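Local structure of acyl-CoA thioester hydrolase HI0827 (Haemophilus influenzae Rd KW20, 3BJK) at residues 17-22 / 77-82. The protein probably hydrolyses the thioester bond of a broad range of acyl-coenzyme A substrates, working as a hexamer built as a trimer of hotdog-fold dimers. The protein carries 1 engineered substitution. Sequence-based numbering, arbitrary orientation.
Sequences LLRTLA and VVCCYG. With EDO (1,2-ethanediol), chain B.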
ATOM      1  N   LEU C  17     -20.674  11.216   0.624  1.00 28.60           N
ATOM      2  CA  LEU C  17     -20.036  10.450  -0.423  1.00 29.55           C
ATOM      3  C   LEU C  17     -19.214   9.267   0.112  1.00 30.17           C
ATOM      4  O   LEU C  17     -19.296   8.136  -0.399  1.00 29.54           O
ATOM      5  CB  LEU C  17     -19.112  11.341  -1.212  1.00 29.83           C
ATOM      6  CG  LEU C  17     -19.714  12.643  -1.743  1.00 30.23           C
ATOM      7  CD1 LEU C  17     -18.632  13.523  -2.262  1.00 32.18           C
ATOM      8  CD2 LEU C  17     -20.771  12.335  -2.811  1.00 31.03           C
ATOM      9  N   LEU C  18     -18.409   9.563   1.137  1.00 29.92           N
ATOM     10  CA  LEU C  18     -17.428   8.645   1.645  1.00 31.53           C
ATOM     11  C   LEU C  18     -17.219   8.912   3.094  1.00 31.08           C
ATOM     12  O   LEU C  18     -17.328  10.048   3.523  1.00 30.96           O
ATOM     13  CB  LEU C  18     -16.058   8.837   1.030  1.00 32.83           C
ATOM     14  CG  LEU C  18     -15.711   8.494  -0.409  1.00 35.66           C
ATOM     15  CD1 LEU C  18     -14.214   8.776  -0.570  1.00 39.24           C
ATOM     16  CD2 LEU C  18     -16.022   7.072  -0.716  1.00 38.13           C
ATOM     17  N   ARG C  19     -16.888   7.855   3.824  1.00 31.05           N
ATOM     18  CA  ARG C  19     -16.586   7.928   5.246  1.00 29.76           C
ATOM     19  C   ARG C  19     -15.544   6.865   5.600  1.00 30.24           C
ATOM     20  O   ARG C  19     -15.735   5.667   5.328  1.00 29.83           O
ATOM     21  CB  ARG C  19     -17.819   7.709   6.108  1.00 29.89           C
ATOM     22  CG  ARG C  19     -17.613   8.083   7.577  1.00 26.84           C
ATOM     23  CD  ARG C  19     -18.960   8.226   8.256  1.00 29.80           C
ATOM     24  NE  ARG C  19     -18.964   8.796   9.605  1.00 29.69           N
ATOM     25  CZ  ARG C  19     -19.108   8.146  10.752  1.00 28.68           C
ATOM     26  NH1 ARG C  19     -19.179   6.825  10.821  1.00 31.89           N
ATOM     27  NH2 ARG C  19     -19.146   8.839  11.882  1.00 31.03           N
ATOM     28  N   THR C  20     -14.496   7.300   6.283  1.00 29.64           N
ATOM     29  CA  THR C  20     -13.378   6.429   6.599  1.00 30.72           C
ATOM     30  C   THR C  20     -12.591   6.912   7.847  1.00 31.39           C
ATOM     31  O   THR C  20     -12.897   7.930   8.410  1.00 31.29           O
ATOM     32  CB  THR C  20     -12.466   6.148   5.382  1.00 30.91           C
ATOM     33  OG1 THR C  20     -11.682   5.002   5.659  1.00 32.41           O
ATOM     34  CG2 THR C  20     -11.546   7.263   5.023  1.00 30.87           C
ATOM     35  N   LEU C  21     -11.598   6.143   8.267  1.00 31.25           N
ATOM     36  CA  LEU C  21     -10.742   6.519   9.382  1.00 31.08           C
ATOM     37  C   LEU C  21      -9.355   6.888   8.838  1.00 31.35           C
ATOM     38  O   LEU C  21      -8.782   6.160   8.023  1.00 31.42           O
ATOM     39  CB  LEU C  21     -10.623   5.365  10.362  1.00 31.70           C
ATOM     40  CG  LEU C  21     -10.020   5.809  11.709  1.00 32.42           C
ATOM     41  CD1 LEU C  21     -11.073   6.476  12.553  1.00 34.93           C
ATOM     42  CD2 LEU C  21      -9.401   4.665  12.454  1.00 36.88           C
ATOM     43  N   ALA C  22      -8.799   7.993   9.322  1.00 31.66           N
ATOM     44  CA  ALA C  22      -7.440   8.374   8.970  1.00 30.75           C
ATOM     45  C   ALA C  22      -6.434   7.449   9.705  1.00 29.28           C
ATOM     46  O   ALA C  22      -6.476   7.272  10.934  1.00 29.74           O
ATOM     47  CB  ALA C  22      -7.192   9.817   9.259  1.00 30.54           C
ATOM     48  N   VAL C  77     -12.177  10.599  12.151  1.00 29.51           N
ATOM     49  CA  VAL C  77     -13.143  10.083  11.190  1.00 28.80           C
ATOM     50  C   VAL C  77     -13.206  11.128  10.095  1.00 30.24           C
ATOM     51  O   VAL C  77     -13.306  12.316  10.399  1.00 29.82           O
ATOM     52  CB  VAL C  77     -14.501   9.875  11.821  1.00 28.46           C
ATOM     53  CG1 VAL C  77     -15.537   9.508  10.760  1.00 27.16           C
ATOM     54  CG2 VAL C  77     -14.427   8.832  12.914  1.00 28.77           C
ATOM     55  N   VAL C  78     -13.104  10.690   8.836  1.00 29.68           N
ATOM     56  CA  VAL C  78     -13.056  11.577   7.688  1.00 30.91           C
ATOM     57  C   VAL C  78     -14.244  11.289   6.745  1.00 31.07           C
ATOM     58  O   VAL C  78     -14.393  10.151   6.267  1.00 31.76           O
ATOM     59  CB  VAL C  78     -11.719  11.460   6.944  1.00 30.48           C
ATOM     60  CG1 VAL C  78     -11.653  12.411   5.700  1.00 32.80           C
ATOM     61  CG2 VAL C  78     -10.544  11.733   7.911  1.00 32.45           C
ATOM     62  N   CYS C  79     -15.089  12.310   6.539  1.00 31.84           N
ATOM     63  CA  CYS C  79     -16.269  12.270   5.638  1.00 32.22           C
ATOM     64  C   CYS C  79     -16.087  13.200   4.468  1.00 32.43           C
ATOM     65  O   CYS C  79     -15.582  14.319   4.668  1.00 32.93           O
ATOM     66  CB  CYS C  79     -17.517  12.758   6.354  1.00 32.12           C
ATOM     67  SG  CYS C  79     -17.941  11.802   7.771  1.00 35.87           S
ATOM     68  N   CYS C  80     -16.592  12.794   3.291  1.00 32.42           N
ATOM     69  CA  CYS C  80     -16.600  13.639   2.075  1.00 31.89           C
ATOM     70  C   CYS C  80     -18.047  13.842   1.660  1.00 31.05           C
ATOM     71  O   CYS C  80     -18.782  12.881   1.559  1.00 31.42           O
ATOM     72  CB  CYS C  80     -15.823  13.012   0.929  1.00 31.69           C
ATOM     73  SG  CYS C  80     -14.027  12.920   1.197  1.00 33.01           S
ATOM     74  N   TYR C  81     -18.450  15.101   1.530  1.00 30.39           N
ATOM     75  CA  TYR C  81     -19.791  15.467   1.099  1.00 29.98           C
ATOM     76  C   TYR C  81     -19.738  16.143  -0.253  1.00 29.75           C
ATOM     77  O   TYR C  81     -18.800  16.904  -0.565  1.00 28.97           O
ATOM     78  CB  TYR C  81     -20.458  16.396   2.088  1.00 30.09           C
ATOM     79  CG  TYR C  81     -20.730  15.810   3.424  1.00 30.53           C
ATOM     80  CD1 TYR C  81     -19.756  15.848   4.428  1.00 31.15           C
ATOM     81  CD2 TYR C  81     -21.966  15.216   3.713  1.00 29.58           C
ATOM     82  CE1 TYR C  81     -19.994  15.320   5.653  1.00 29.95           C
ATOM     83  CE2 TYR C  81     -22.202  14.668   4.942  1.00 30.63           C
ATOM     84  CZ  TYR C  81     -21.210  14.727   5.919  1.00 31.57           C
ATOM     85  OH  TYR C  81     -21.467  14.237   7.188  1.00 33.07           O
ATOM     86  N   GLY C  82     -20.744  15.845  -1.061  1.00 29.11           N
ATOM     87  CA  GLY C  82     -20.796  16.311  -2.426  1.00 29.17           C
ATOM     88  C   GLY C  82     -22.075  17.068  -2.702  1.00 29.60           C
ATOM     89  O   GLY C  82     -23.140  16.687  -2.227  1.00 30.31           O
TER
HETATM   90  C1  EDO B 155     -21.968   5.933  12.811  1.00 47.16           C
HETATM   91  O1  EDO B 155     -20.586   5.929  13.217  1.00 45.63           O
HETATM   92  C2  EDO B 155     -22.558   7.352  12.652  1.00 47.88           C
HETATM   93  O2  EDO B 155     -22.207   8.240  13.736  1.00 48.18           O
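With CG anti to the backbone N (chi1 -167°) and the chain extended as far as NE, Arg-19 runs out beside Cys-79 and over Val-77. Val-77 CG1 lies under one guanidinium face, offset toward the rim and 3.7 Å from Arg-19 NE. Cys-79 SG sits in plane at the guanidinium edge, 3.7 Å from the same NE. Arg-19 NH1 donates to O1 of an ethanediol, probably from the crystallisation liquor (2.9 Å). NH1 also binds Leu-17 O of the second subunit and NH2 forms a salt bridge with Glu-52 there, two bonds that fix the group's rotation.

The strand segments run antiparallel (173° between N-to-C directions). Val-78 N to Thr-20 O (2.8 Å) is almost straight at 177°, and Thr-20 N returns a bond to Val-78 O. Cys-80 N binds Leu-18 O at 2.9 Å, but Cys-80 O takes Leu-17 N (2.7 Å) and, weakly, Leu-18 N. Leu-17 and Leu-18 thus both stand opposite Cys-80, a classic beta bulge, and Leu-17 CD1 lies 3.4 Å from Gly-82 N. Thr-20 and Leu-18 touch helix 35-54, whereas backbone hydrogen bonds from Arg-19 join a second subunit: the strand outermost within the chain in a helix-covered hotdog sheet.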